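Long-range contacts in galactitol-1-phosphate 5-dehydrogenase (Escherichia coli, PDB 4UEJ), which oxidises galactitol 1-phosphate to D-tagatose 6-phosphate with NAD(+) as the electron acceptor, working as a zinc-dependent member of the alcohol dehydrogenase family: residues I32-C38 against K341-P346; G116-Y120 against F323-A327; T56-F61 against D107-S111; F61-I65 against P77-C83. All coordinates share one frame; numbering follows the deposited sequence.

Contact 1: residues I32-C38 against K341-P346; sequences IASSGLC and KVLLIP
S35 and L344 face each other as an antiparallel hydrogen-bonded pair: S35 N gives its hydrogen to L344 O (2.9 Å, bent to 138° at the hydrogen), and L344 N returns a straighter bond to S35 O (2.7 Å). The next rung runs from L37 N to V342 O (3.0 Å), and between the two lies the non-hydrogen-bonded pair of G36 and L343. Here a side chain on G36 would meet K341 CD and L343 CD2, so a bare CA suits the place; L343 CD2 rests 3.6 Å from G36 CA. A water carries the ladder one step further, donating to L37 O and accepting from V342 N.

K341 reaches across the end of the pairing. Bends at chi2 (59°) and chi3 (61°) steer its chain across to the backbone of L37, and NZ comes down on L37 O at 2.9 Å, from above the carbonyl plane. The same ammonium makes a salt bridge with E60. A methionine in its place would probably leave the E60 carboxylate without its counter-charge and L37 O without a side-chain donor. The pairing sews the C-terminal strand 341-344 onto strand 27-36 of the GroES-like catalytic domain, so the last residues of the chain return to the domain that its N-terminal part builds. At the chain end P346 CG lies 3.2 Å from I32 O, and I345 CD1 touches S34 OG. V342 and L344 lean on helix 323-333. Beyond L37 the chain leads directly to C38, a ligand of the catalytic zinc, whose backbone N is hydrogen-bonded to the D41 carboxylate.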
loop_
_atom_site.group_PDB
_atom_site.type_symbol
_atom_site.label_atom_id
_atom_site.label_comp_id
_atom_site.label_asym_id
_atom_site.label_seq_id
_atom_site.Cartn_x
_atom_site.Cartn_y
_atom_site.Cartn_z
ATOM N N ILE A 32 7.795 -38.104 8.442
ATOM C CA ILE A 32 8.426 -36.796 8.555
ATOM C C ILE A 32 9.896 -36.890 8.973
ATOM O O ILE A 32 10.243 -37.570 9.946
ATOM C CB ILE A 32 7.634 -35.912 9.534
ATOM C CG1 ILE A 32 6.239 -35.663 8.958
ATOM C CG2 ILE A 32 8.341 -34.595 9.779
ATOM C CD1 ILE A 32 5.309 -34.914 9.868
ATOM N N ALA A 33 10.757 -36.211 8.214
ATOM C CA ALA A 33 12.207 -36.276 8.418
ATOM C C ALA A 33 12.756 -35.033 9.103
ATOM O O ALA A 33 13.711 -35.108 9.876
ATOM C CB ALA A 33 12.917 -36.483 7.087
ATOM N N SER A 34 12.148 -33.890 8.811
ATOM C CA SER A 34 12.642 -32.606 9.293
ATOM C C SER A 34 11.486 -31.622 9.315
ATOM O O SER A 34 10.775 -31.483 8.324
ATOM C CB SER A 34 13.762 -32.088 8.400
ATOM O OG SER A 34 14.241 -30.826 8.845
ATOM N N SER A 35 11.297 -30.947 10.440
ATOM C CA SER A 35 10.104 -30.133 10.638
ATOM C C SER A 35 10.437 -28.897 11.472
ATOM O O SER A 35 10.848 -29.013 12.628
ATOM C CB SER A 35 9.004 -30.974 11.306
ATOM O OG SER A 35 7.769 -30.274 11.372
ATOM N N GLY A 36 10.281 -27.716 10.880
ATOM C CA GLY A 36 10.770 -26.496 11.504
ATOM C C GLY A 36 9.718 -25.723 12.255
ATOM O O GLY A 36 8.546 -25.763 11.882
ATOM N N LEU A 37 10.135 -25.016 13.307
ATOM C CA LEU A 37 9.254 -24.090 14.022
ATOM C C LEU A 37 9.269 -22.697 13.390
ATOM O O LEU A 37 10.329 -22.092 13.262
ATOM C CB LEU A 37 9.673 -23.985 15.486
ATOM C CG LEU A 37 8.840 -23.103 16.417
ATOM C CD1 LEU A 37 7.558 -23.817 16.800
ATOM C CD2 LEU A 37 9.633 -22.713 17.656
ATOM N N CYS A 38 8.092 -22.195 13.017
ATOM C CA CYS A 38 7.937 -20.865 12.422
ATOM C C CYS A 38 7.758 -19.784 13.496
ATOM O O CYS A 38 7.229 -20.051 14.575
ATOM C CB CYS A 38 6.736 -20.866 11.459
ATOM S SG CYS A 38 6.481 -19.357 10.459
ATOM N N LYS A 341 16.379 -21.126 13.548
ATOM C CA LYS A 341 15.446 -22.195 13.196
ATOM C C LYS A 341 15.605 -23.375 14.137
ATOM O O LYS A 341 16.680 -23.968 14.245
ATOM C CB LYS A 341 15.638 -22.646 11.750
ATOM C CG LYS A 341 14.680 -23.759 11.322
ATOM C CD LYS A 341 13.210 -23.352 11.466
ATOM C CE LYS A 341 12.892 -22.140 10.584
ATOM N NZ LYS A 341 11.445 -21.784 10.570
ATOM N N VAL A 342 14.529 -23.693 14.843
ATOM C CA VAL A 342 14.487 -24.879 15.673
ATOM C C VAL A 342 13.858 -26.016 14.873
ATOM O O VAL A 342 12.697 -25.933 14.478
ATOM C CB VAL A 342 13.689 -24.625 16.957
ATOM C CG1 VAL A 342 13.594 -25.895 17.797
ATOM C CG2 VAL A 342 14.329 -23.488 17.754
ATOM N N LEU A 343 14.630 -27.066 14.613
ATOM C CA LEU A 343 14.125 -28.186 13.826
ATOM C C LEU A 343 13.796 -29.388 14.686
ATOM O O LEU A 343 14.572 -29.774 15.553
ATOM C CB LEU A 343 15.136 -28.609 12.768
ATOM C CG LEU A 343 15.402 -27.668 11.602
ATOM C CD1 LEU A 343 16.541 -28.227 10.754
ATOM C CD2 LEU A 343 14.127 -27.497 10.790
ATOM N N LEU A 344 12.633 -29.974 14.430
ATOM C CA LEU A 344 12.327 -31.301 14.931
ATOM C C LEU A 344 12.839 -32.321 13.926
ATOM O O LEU A 344 12.505 -32.263 12.736
ATOM C CB LEU A 344 10.825 -31.471 15.153
ATOM C CG LEU A 344 10.345 -32.887 15.467
ATOM C CD1 LEU A 344 10.824 -33.360 16.828
ATOM C CD2 LEU A 344 8.837 -32.947 15.400
ATOM N N ILE A 345 13.678 -33.230 14.406
ATOM C CA ILE A 345 14.209 -34.318 13.599
ATOM C C ILE A 345 13.794 -35.651 14.228
ATOM O O ILE A 345 14.485 -36.161 15.119
ATOM C CB ILE A 345 15.762 -34.232 13.488
ATOM C CG1 ILE A 345 16.199 -32.854 12.969
ATOM C CG2 ILE A 345 16.320 -35.357 12.619
ATOM C CD1 ILE A 345 15.613 -32.476 11.621
ATOM N N PRO A 346 12.650 -36.209 13.780
ATOM C CA PRO A 346 12.084 -37.449 14.346
ATOM C C PRO A 346 13.060 -38.629 14.376
ATOM O O PRO A 346 13.938 -38.719 13.516
ATOM C CB PRO A 346 10.906 -37.746 13.409
ATOM C CG PRO A 346 10.485 -36.394 12.912
ATOM C CD PRO A 346 11.776 -35.641 12.731
HETATM O O HOH W 1 12.379 -21.746 14.794
#

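Contact 2: residues G116-Y120 against F323-A327; sequences GFAEY and FESFA
F326 drives the edge of its ring into a face of F117, and no hydrogen bond joins the two segments. The ring centroids are 4.9 Å apart and the planes stand at 57°, an edge-to-face pair tilted well short of perpendicular. F326 CZ leads, 3.7 Å from F117 CZ and offset toward the rim of the F117 ring, while F326 CE2 lies behind it over the CG end. With CG of F326 anti to its backbone N (chi1 174°), the ring leaves the helix toward the loop.

One turn earlier on the helix, F323 points its ring the same way but meets the backbone of A118 and the side chain of E119 rather than another ring. A118 C lies at its edge, in the ring plane, and F323 CZ reaches E119 CG at 3.5 Å. Only the methylene part of E119 is used; its carboxylate turns to K2, where OE2 accepts a hydrogen bond from the backbone N. The contact thus seats the start of helix 323-333 on the loop that precedes strand 120-124 in the GroES-like domain. F117 is the centre of an inverse gamma turn, with a weak bond from A118 N to G116 O, and this tight bend presents its ring to the helix. Phenylalanine suits all three places, being large and flat enough to bridge backbones more than 8 Å apart at their nearest CA atoms. V4 and L344 also touch both F117 and F326.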
loop_
_atom_site.group_PDB
_atom_site.type_symbol
_atom_site.label_atom_id
_atom_site.label_comp_id
_atom_site.label_asym_id
_atom_site.label_seq_id
_atom_site.Cartn_x
_atom_site.Cartn_y
_atom_site.Cartn_z
ATOM N N GLY A 116 2.841 -30.987 11.222
ATOM C CA GLY A 116 4.004 -31.836 11.040
ATOM C C GLY A 116 4.985 -32.039 12.185
ATOM O O GLY A 116 6.063 -32.586 11.966
ATOM N N PHE A 117 4.632 -31.607 13.392
ATOM C CA PHE A 117 5.419 -31.979 14.568
ATOM C C PHE A 117 4.988 -33.369 15.006
ATOM O O PHE A 117 4.440 -33.561 16.099
ATOM C CB PHE A 117 5.255 -30.960 15.703
ATOM C CG PHE A 117 5.789 -29.601 15.361
ATOM C CD1 PHE A 117 6.780 -29.460 14.405
ATOM C CD2 PHE A 117 5.294 -28.461 15.981
ATOM C CE1 PHE A 117 7.261 -28.198 14.070
ATOM C CE2 PHE A 117 5.776 -27.203 15.654
ATOM C CZ PHE A 117 6.762 -27.070 14.705
ATOM N N ALA A 118 5.250 -34.336 14.129
ATOM C CA ALA A 118 4.777 -35.704 14.289
ATOM C C ALA A 118 5.641 -36.653 13.472
ATOM O O ALA A 118 6.325 -36.221 12.560
ATOM C CB ALA A 118 3.317 -35.808 13.862
ATOM N N GLU A 119 5.612 -37.947 13.789
ATOM C CA GLU A 119 6.385 -38.917 13.021
ATOM C C GLU A 119 5.777 -39.182 11.654
ATOM O O GLU A 119 6.494 -39.387 10.674
ATOM C CB GLU A 119 6.512 -40.234 13.778
ATOM C CG GLU A 119 7.389 -40.168 14.987
ATOM C CD GLU A 119 7.526 -41.524 15.639
ATOM O OE1 GLU A 119 8.219 -42.391 15.063
ATOM O OE2 GLU A 119 6.921 -41.728 16.712
ATOM N N TYR A 120 4.449 -39.193 11.601
ATOM C CA TYR A 120 3.729 -39.394 10.353
ATOM C C TYR A 120 2.569 -38.427 10.231
ATOM O O TYR A 120 2.004 -37.986 11.232
ATOM C CB TYR A 120 3.183 -40.820 10.244
ATOM C CG TYR A 120 4.228 -41.905 10.249
ATOM C CD1 TYR A 120 4.726 -42.404 11.445
ATOM C CD2 TYR A 120 4.693 -42.462 9.062
ATOM C CE1 TYR A 120 5.674 -43.412 11.462
ATOM C CE2 TYR A 120 5.649 -43.481 9.073
ATOM C CZ TYR A 120 6.131 -43.949 10.278
ATOM O OH TYR A 120 7.077 -44.957 10.310
ATOM N N PHE A 323 11.885 -35.495 19.634
ATOM C CA PHE A 323 10.693 -34.906 20.242
ATOM C C PHE A 323 10.921 -34.239 21.595
ATOM O O PHE A 323 10.519 -33.092 21.788
ATOM C CB PHE A 323 9.596 -35.970 20.342
ATOM C CG PHE A 323 9.076 -36.393 19.003
ATOM C CD1 PHE A 323 8.084 -35.657 18.367
ATOM C CD2 PHE A 323 9.622 -37.486 18.347
ATOM C CE1 PHE A 323 7.623 -36.022 17.121
ATOM C CE2 PHE A 323 9.168 -37.857 17.099
ATOM C CZ PHE A 323 8.163 -37.121 16.484
ATOM N N GLU A 324 11.567 -34.931 22.529
ATOM C CA GLU A 324 11.797 -34.333 23.839
ATOM C C GLU A 324 12.725 -33.122 23.738
ATOM O O GLU A 324 12.448 -32.067 24.311
ATOM C CB GLU A 324 12.371 -35.365 24.811
ATOM C CG GLU A 324 11.512 -36.614 24.962
ATOM C CD GLU A 324 10.236 -36.380 25.760
ATOM O OE1 GLU A 324 10.013 -35.246 26.241
ATOM O OE2 GLU A 324 9.453 -37.343 25.915
ATOM N N SER A 325 13.818 -33.282 22.997
ATOM C CA SER A 325 14.792 -32.217 22.810
ATOM C C SER A 325 14.125 -31.001 22.190
ATOM O O SER A 325 14.316 -29.871 22.636
ATOM C CB SER A 325 15.950 -32.700 21.930
ATOM O OG SER A 325 16.876 -31.663 21.669
ATOM N N PHE A 326 13.323 -31.255 21.164
ATOM C CA PHE A 326 12.624 -30.199 20.445
ATOM C C PHE A 326 11.612 -29.507 21.363
ATOM O O PHE A 326 11.535 -28.277 21.406
ATOM C CB PHE A 326 11.945 -30.786 19.205
ATOM C CG PHE A 326 11.069 -29.812 18.461
ATOM C CD1 PHE A 326 11.611 -28.943 17.534
ATOM C CD2 PHE A 326 9.701 -29.790 18.677
ATOM C CE1 PHE A 326 10.800 -28.051 16.841
ATOM C CE2 PHE A 326 8.886 -28.906 17.994
ATOM C CZ PHE A 326 9.434 -28.035 17.074
ATOM N N ALA A 327 10.851 -30.302 22.107
ATOM C CA ALA A 327 9.843 -29.762 23.012
ATOM C C ALA A 327 10.459 -28.810 24.033
ATOM O O ALA A 327 9.920 -27.739 24.290
ATOM C CB ALA A 327 9.103 -30.888 23.713
#

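Contact 3: residues T56-F61 against D107-S111; sequences TLGHEF and DFIGS. With ZN (zinc ion), chain D.
H59 packs closely against F108 and I109, with the edge of the F108 ring turned to the face of the imidazole. H59 CG lies between the backbone N and the carbonyl carbon (chi1 60°), which sets the ring against F108. The centroids are 5.4 Å apart and the planes stand at 64°; F108 CE1 is the leading atom, 3.7 Å from H59 CG. H59 CB also sits 3.1 Å from I109 O, a carbonyl that is buried here without a hydrogen-bonding partner. Next to it the backbones almost touch, L57 and G110 having CA atoms 4.1 Å apart. A side chain on G110 would run into G58 O, and its positive phi (92°) is another reason why glycine fits. L57 CD2 fills in against G110 O, and I109 CG2 meets the edge of the F61 ring at 3.9 Å.

The ND1 edge of H59 is wetter. No direct hydrogen bond crosses between 56-61 and 107-111; instead a water lying in the imidazole plane accepts from H59 ND1 (2.7 Å) and G58 N and donates to G110 O. Toward the catalytic zinc the packing gives way to the active site, where H59 NE2 binds the metal at 2.1 Å. A second water, also a zinc ligand, donates to E60 OE2, and C38 is a further protein ligand of this ion.

Zinc at NE2 leaves ND1 as the nitrogen that carries a hydrogen, and that N-H is donated to the water. Gripped at both nitrogens, the ring is fixed in rotation; the polarised imidazole N-H would probably strengthen its bond to the water, linking the metal to the backbone of G110.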
loop_
_atom_site.group_PDB
_atom_site.type_symbol
_atom_site.label_atom_id
_atom_site.label_comp_id
_atom_site.label_asym_id
_atom_site.label_seq_id
_atom_site.Cartn_x
_atom_site.Cartn_y
_atom_site.Cartn_z
ATOM N N THR A 56 -1.539 -29.885 17.259
ATOM C CA THR A 56 -0.189 -30.222 16.839
ATOM C C THR A 56 0.181 -29.299 15.689
ATOM O O THR A 56 -0.478 -29.287 14.646
ATOM C CB THR A 56 -0.064 -31.701 16.422
ATOM O OG1 THR A 56 -0.276 -32.533 17.570
ATOM C CG2 THR A 56 1.323 -31.985 15.856
ATOM N N LEU A 57 1.224 -28.501 15.890
ATOM C CA LEU A 57 1.619 -27.518 14.890
ATOM C C LEU A 57 2.619 -28.103 13.888
ATOM O O LEU A 57 2.916 -29.300 13.906
ATOM C CB LEU A 57 2.212 -26.283 15.578
ATOM C CG LEU A 57 1.299 -25.561 16.578
ATOM C CD1 LEU A 57 2.048 -24.443 17.312
ATOM C CD2 LEU A 57 0.070 -25.017 15.879
ATOM N N GLY A 58 3.135 -27.246 13.017
ATOM C CA GLY A 58 4.163 -27.644 12.071
ATOM C C GLY A 58 3.736 -27.562 10.612
ATOM O O GLY A 58 3.036 -28.456 10.118
ATOM N N HIS A 59 4.177 -26.516 9.913
ATOM C CA HIS A 59 3.856 -26.379 8.492
ATOM C C HIS A 59 5.082 -26.172 7.607
ATOM O O HIS A 59 4.966 -25.763 6.446
ATOM C CB HIS A 59 2.865 -25.228 8.271
ATOM C CG HIS A 59 3.358 -23.889 8.724
ATOM N ND1 HIS A 59 3.247 -23.455 10.026
ATOM C CD2 HIS A 59 3.932 -22.874 8.037
ATOM C CE1 HIS A 59 3.739 -22.230 10.124
ATOM N NE2 HIS A 59 4.161 -21.858 8.932
ATOM N N GLU A 60 6.252 -26.467 8.161
ATOM C CA GLU A 60 7.521 -26.293 7.474
ATOM C C GLU A 60 8.257 -27.605 7.584
ATOM O O GLU A 60 9.130 -27.749 8.439
ATOM C CB GLU A 60 8.364 -25.182 8.113
ATOM C CG GLU A 60 7.727 -23.807 8.187
ATOM C CD GLU A 60 8.631 -22.805 8.896
ATOM O OE1 GLU A 60 9.559 -23.246 9.606
ATOM O OE2 GLU A 60 8.436 -21.578 8.730
ATOM N N PHE A 61 7.900 -28.580 6.760
ATOM C CA PHE A 61 8.517 -29.879 6.940
ATOM C C PHE A 61 8.699 -30.680 5.666
ATOM O O PHE A 61 8.102 -30.392 4.632
ATOM C CB PHE A 61 7.732 -30.718 7.970
ATOM C CG PHE A 61 6.307 -31.055 7.586
ATOM C CD1 PHE A 61 5.262 -30.232 7.967
ATOM C CD2 PHE A 61 6.010 -32.243 6.933
ATOM C CE1 PHE A 61 3.941 -30.561 7.656
ATOM C CE2 PHE A 61 4.687 -32.584 6.616
ATOM C CZ PHE A 61 3.660 -31.760 6.995
ATOM N N ASP A 107 -8.039 -25.039 4.174
ATOM C CA ASP A 107 -7.457 -25.715 5.323
ATOM C C ASP A 107 -5.993 -25.329 5.399
ATOM O O ASP A 107 -5.415 -24.844 4.427
ATOM C CB ASP A 107 -7.605 -27.234 5.212
ATOM C CG ASP A 107 -7.670 -27.917 6.565
ATOM O OD1 ASP A 107 -7.356 -27.270 7.594
ATOM O OD2 ASP A 107 -8.043 -29.108 6.595
ATOM N N PHE A 108 -5.389 -25.511 6.560
ATOM C CA PHE A 108 -3.974 -25.206 6.668
ATOM C C PHE A 108 -3.318 -26.164 7.637
ATOM O O PHE A 108 -3.669 -26.214 8.814
ATOM C CB PHE A 108 -3.748 -23.761 7.108
ATOM C CG PHE A 108 -2.352 -23.297 6.882
ATOM C CD1 PHE A 108 -1.366 -23.534 7.825
ATOM C CD2 PHE A 108 -2.009 -22.661 5.705
ATOM C CE1 PHE A 108 -0.071 -23.123 7.603
ATOM C CE2 PHE A 108 -0.731 -22.263 5.482
ATOM C CZ PHE A 108 0.245 -22.477 6.432
ATOM N N ILE A 109 -2.381 -26.946 7.117
ATOM C CA ILE A 109 -1.688 -27.941 7.911
ATOM C C ILE A 109 -0.826 -27.235 8.960
ATOM O O ILE A 109 0.033 -26.427 8.626
ATOM C CB ILE A 109 -0.847 -28.847 6.998
ATOM C CG1 ILE A 109 -1.785 -29.694 6.131
ATOM C CG2 ILE A 109 0.132 -29.705 7.801
ATOM C CD1 ILE A 109 -1.141 -30.181 4.855
ATOM N N GLY A 110 -1.091 -27.521 10.228
ATOM C CA GLY A 110 -0.350 -26.911 11.317
ATOM C C GLY A 110 -0.982 -25.644 11.860
ATOM O O GLY A 110 -0.368 -24.927 12.652
ATOM N N SER A 111 -2.212 -25.358 11.451
ATOM C CA SER A 111 -2.920 -24.196 11.980
ATOM C C SER A 111 -4.418 -24.478 12.080
ATOM O O SER A 111 -5.009 -24.375 13.157
ATOM C CB SER A 111 -2.666 -22.964 11.111
ATOM O OG SER A 111 -3.344 -21.825 11.624
HETATM ZN ZN ZN D . 5.041 -20.071 8.300
HETATM O O HOH W 2 2.374 -24.555 12.361
HETATM O O HOH W 3 6.728 -20.385 7.257
#

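Contact 4: residues F61-I65 against P77-C83; sequences FSGYI and PGDAVAC
Strands 61-65 and 80-83 run antiparallel; the axes of these short segments approach to 4.8 Å, at 142°. G63 and V81 form the hydrogen-bonded pair, G63 N to V81 O (3.0 Å) and V81 N to G63 O (2.9 Å), flanked by the non-hydrogen-bonded pairs S62-A82 and Y64-A80. C83 N to F61 O adds a rung at one end. At the other, I65 N bonds to D79 O, and I65 O receives G78 N at 2.7 Å, so the ladder continues into the loop that leads to strand 80-83, where G78 tolerates its positive phi.

Together the strands are the arms of a beta hairpin in the GroES-like domain; strand 27-36 lies beyond the first arm and strand 128-130 beyond the second. On the F61 side C83 CB sits over a ring face, 3.5 Å from the centroid and 17° off the normal, a CH-pi contact, while SG, anti to the backbone N (chi1 178°), is turned obliquely toward the CZ end, 3.4 Å from F61 CZ. A leucine replacing F61 would probably deprive C83 of the ring face under its CB and the ring beside its SG and open a gap beside I109.

I65 and V81 cross at about a right angle, I65 CD1 meeting V81 CG1 at 3.9 Å, two branched side chains suited to buried strand positions. Y64 and A80 share the opposite face: A80 CB is small enough to lie by Y64 CE1, and G78 O meets the edge of the tyrosine ring at CD1.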
loop_
_atom_site.group_PDB
_atom_site.type_symbol
_atom_site.label_atom_id
_atom_site.label_comp_id
_atom_site.label_asym_id
_atom_site.label_seq_id
_atom_site.Cartn_x
_atom_site.Cartn_y
_atom_site.Cartn_z
ATOM N N PHE A 61 7.900 -28.580 6.760
ATOM C CA PHE A 61 8.517 -29.879 6.940
ATOM C C PHE A 61 8.699 -30.680 5.666
ATOM O O PHE A 61 8.102 -30.392 4.632
ATOM C CB PHE A 61 7.732 -30.718 7.970
ATOM C CG PHE A 61 6.307 -31.055 7.586
ATOM C CD1 PHE A 61 5.262 -30.232 7.967
ATOM C CD2 PHE A 61 6.010 -32.243 6.933
ATOM C CE1 PHE A 61 3.941 -30.561 7.656
ATOM C CE2 PHE A 61 4.687 -32.584 6.616
ATOM C CZ PHE A 61 3.660 -31.760 6.995
ATOM N N SER A 62 9.571 -31.680 5.764
ATOM C CA SER A 62 9.835 -32.596 4.670
ATOM C C SER A 62 9.890 -34.019 5.187
ATOM O O SER A 62 9.968 -34.255 6.389
ATOM C CB SER A 62 11.154 -32.248 3.976
ATOM O OG SER A 62 12.221 -32.311 4.905
ATOM N N GLY A 63 9.868 -34.965 4.266
ATOM C CA GLY A 63 9.933 -36.362 4.641
ATOM C C GLY A 63 9.778 -37.221 3.414
ATOM O O GLY A 63 9.922 -36.745 2.287
ATOM N N TYR A 64 9.500 -38.501 3.637
ATOM C CA TYR A 64 9.363 -39.444 2.546
ATOM C C TYR A 64 7.955 -39.992 2.495
ATOM O O TYR A 64 7.334 -40.226 3.537
ATOM C CB TYR A 64 10.365 -40.586 2.693
ATOM C CG TYR A 64 11.797 -40.120 2.638
ATOM C CD1 TYR A 64 12.449 -39.967 1.421
ATOM C CD2 TYR A 64 12.493 -39.827 3.800
ATOM C CE1 TYR A 64 13.762 -39.538 1.364
ATOM C CE2 TYR A 64 13.808 -39.397 3.753
ATOM C CZ TYR A 64 14.433 -39.252 2.532
ATOM O OH TYR A 64 15.735 -38.822 2.482
ATOM N N ILE A 65 7.455 -40.199 1.284
ATOM C CA ILE A 65 6.160 -40.836 1.118
ATOM C C ILE A 65 6.213 -42.249 1.701
ATOM O O ILE A 65 7.055 -43.067 1.314
ATOM C CB ILE A 65 5.729 -40.898 -0.359
ATOM C CG1 ILE A 65 5.579 -39.487 -0.939
ATOM C CG2 ILE A 65 4.429 -41.694 -0.492
ATOM C CD1 ILE A 65 4.562 -38.627 -0.228
ATOM N N PRO A 77 6.044 -44.629 -2.578
ATOM C CA PRO A 77 6.768 -44.784 -1.313
ATOM C C PRO A 77 8.274 -44.571 -1.484
ATOM O O PRO A 77 8.890 -45.162 -2.371
ATOM C CB PRO A 77 6.464 -46.229 -0.910
ATOM C CG PRO A 77 5.137 -46.510 -1.520
ATOM C CD PRO A 77 5.105 -45.742 -2.817
ATOM N N GLY A 78 8.851 -43.719 -0.647
ATOM C CA GLY A 78 10.267 -43.417 -0.732
ATOM C C GLY A 78 10.562 -42.077 -1.377
ATOM O O GLY A 78 11.653 -41.540 -1.211
ATOM N N ASP A 79 9.594 -41.530 -2.108
ATOM C CA ASP A 79 9.783 -40.223 -2.735
ATOM C C ASP A 79 9.906 -39.135 -1.682
ATOM O O ASP A 79 9.177 -39.129 -0.691
ATOM C CB ASP A 79 8.633 -39.893 -3.691
ATOM C CG ASP A 79 8.644 -40.760 -4.934
ATOM O OD1 ASP A 79 9.653 -41.463 -5.160
ATOM O OD2 ASP A 79 7.652 -40.733 -5.689
ATOM N N ALA A 80 10.846 -38.223 -1.901
ATOM C CA ALA A 80 11.055 -37.098 -1.000
ATOM C C ALA A 80 10.082 -35.982 -1.323
ATOM O O ALA A 80 9.887 -35.652 -2.489
ATOM C CB ALA A 80 12.481 -36.598 -1.104
ATOM N N VAL A 81 9.474 -35.404 -0.290
ATOM C CA VAL A 81 8.531 -34.307 -0.476
ATOM C C VAL A 81 8.692 -33.228 0.589
ATOM O O VAL A 81 9.190 -33.488 1.686
ATOM C CB VAL A 81 7.060 -34.799 -0.444
ATOM C CG1 VAL A 81 6.766 -35.698 -1.631
ATOM C CG2 VAL A 81 6.766 -35.515 0.867
ATOM N N ALA A 82 8.283 -32.012 0.244
ATOM C CA ALA A 82 8.026 -30.971 1.233
ATOM C C ALA A 82 6.531 -30.801 1.350
ATOM O O ALA A 82 5.816 -31.048 0.395
ATOM C CB ALA A 82 8.669 -29.653 0.833
ATOM N N CYS A 83 6.062 -30.365 2.510
ATOM C CA CYS A 83 4.646 -30.086 2.673
ATOM C C CYS A 83 4.253 -28.738 2.067
ATOM O O CYS A 83 4.946 -27.745 2.260
ATOM C CB CYS A 83 4.277 -30.110 4.145
ATOM S SG CYS A 83 2.565 -29.715 4.476
HETATM O O HOH W 4 6.411 -27.375 4.410
#

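From the N terminus, residues 32-38 open the widest loop, which contact 1 closes only when the chain returns at 341-346; the other three contacts are nested inside it. Contact 3 opens next at 56-61 and closes at 107-111, and contact 4, sharing F61, is nested within that loop as a local hairpin. Contact 2 follows in series, opening at 116-120 and closing at helix 323-333, just before the C-terminal strand. Strands 27-36 and 60-68 are sheet neighbours, joining contact 1 to contacts 3 and 4, while backbone bonds from G116 and F117 to G58 and L57 tie contact 2 to contact 3.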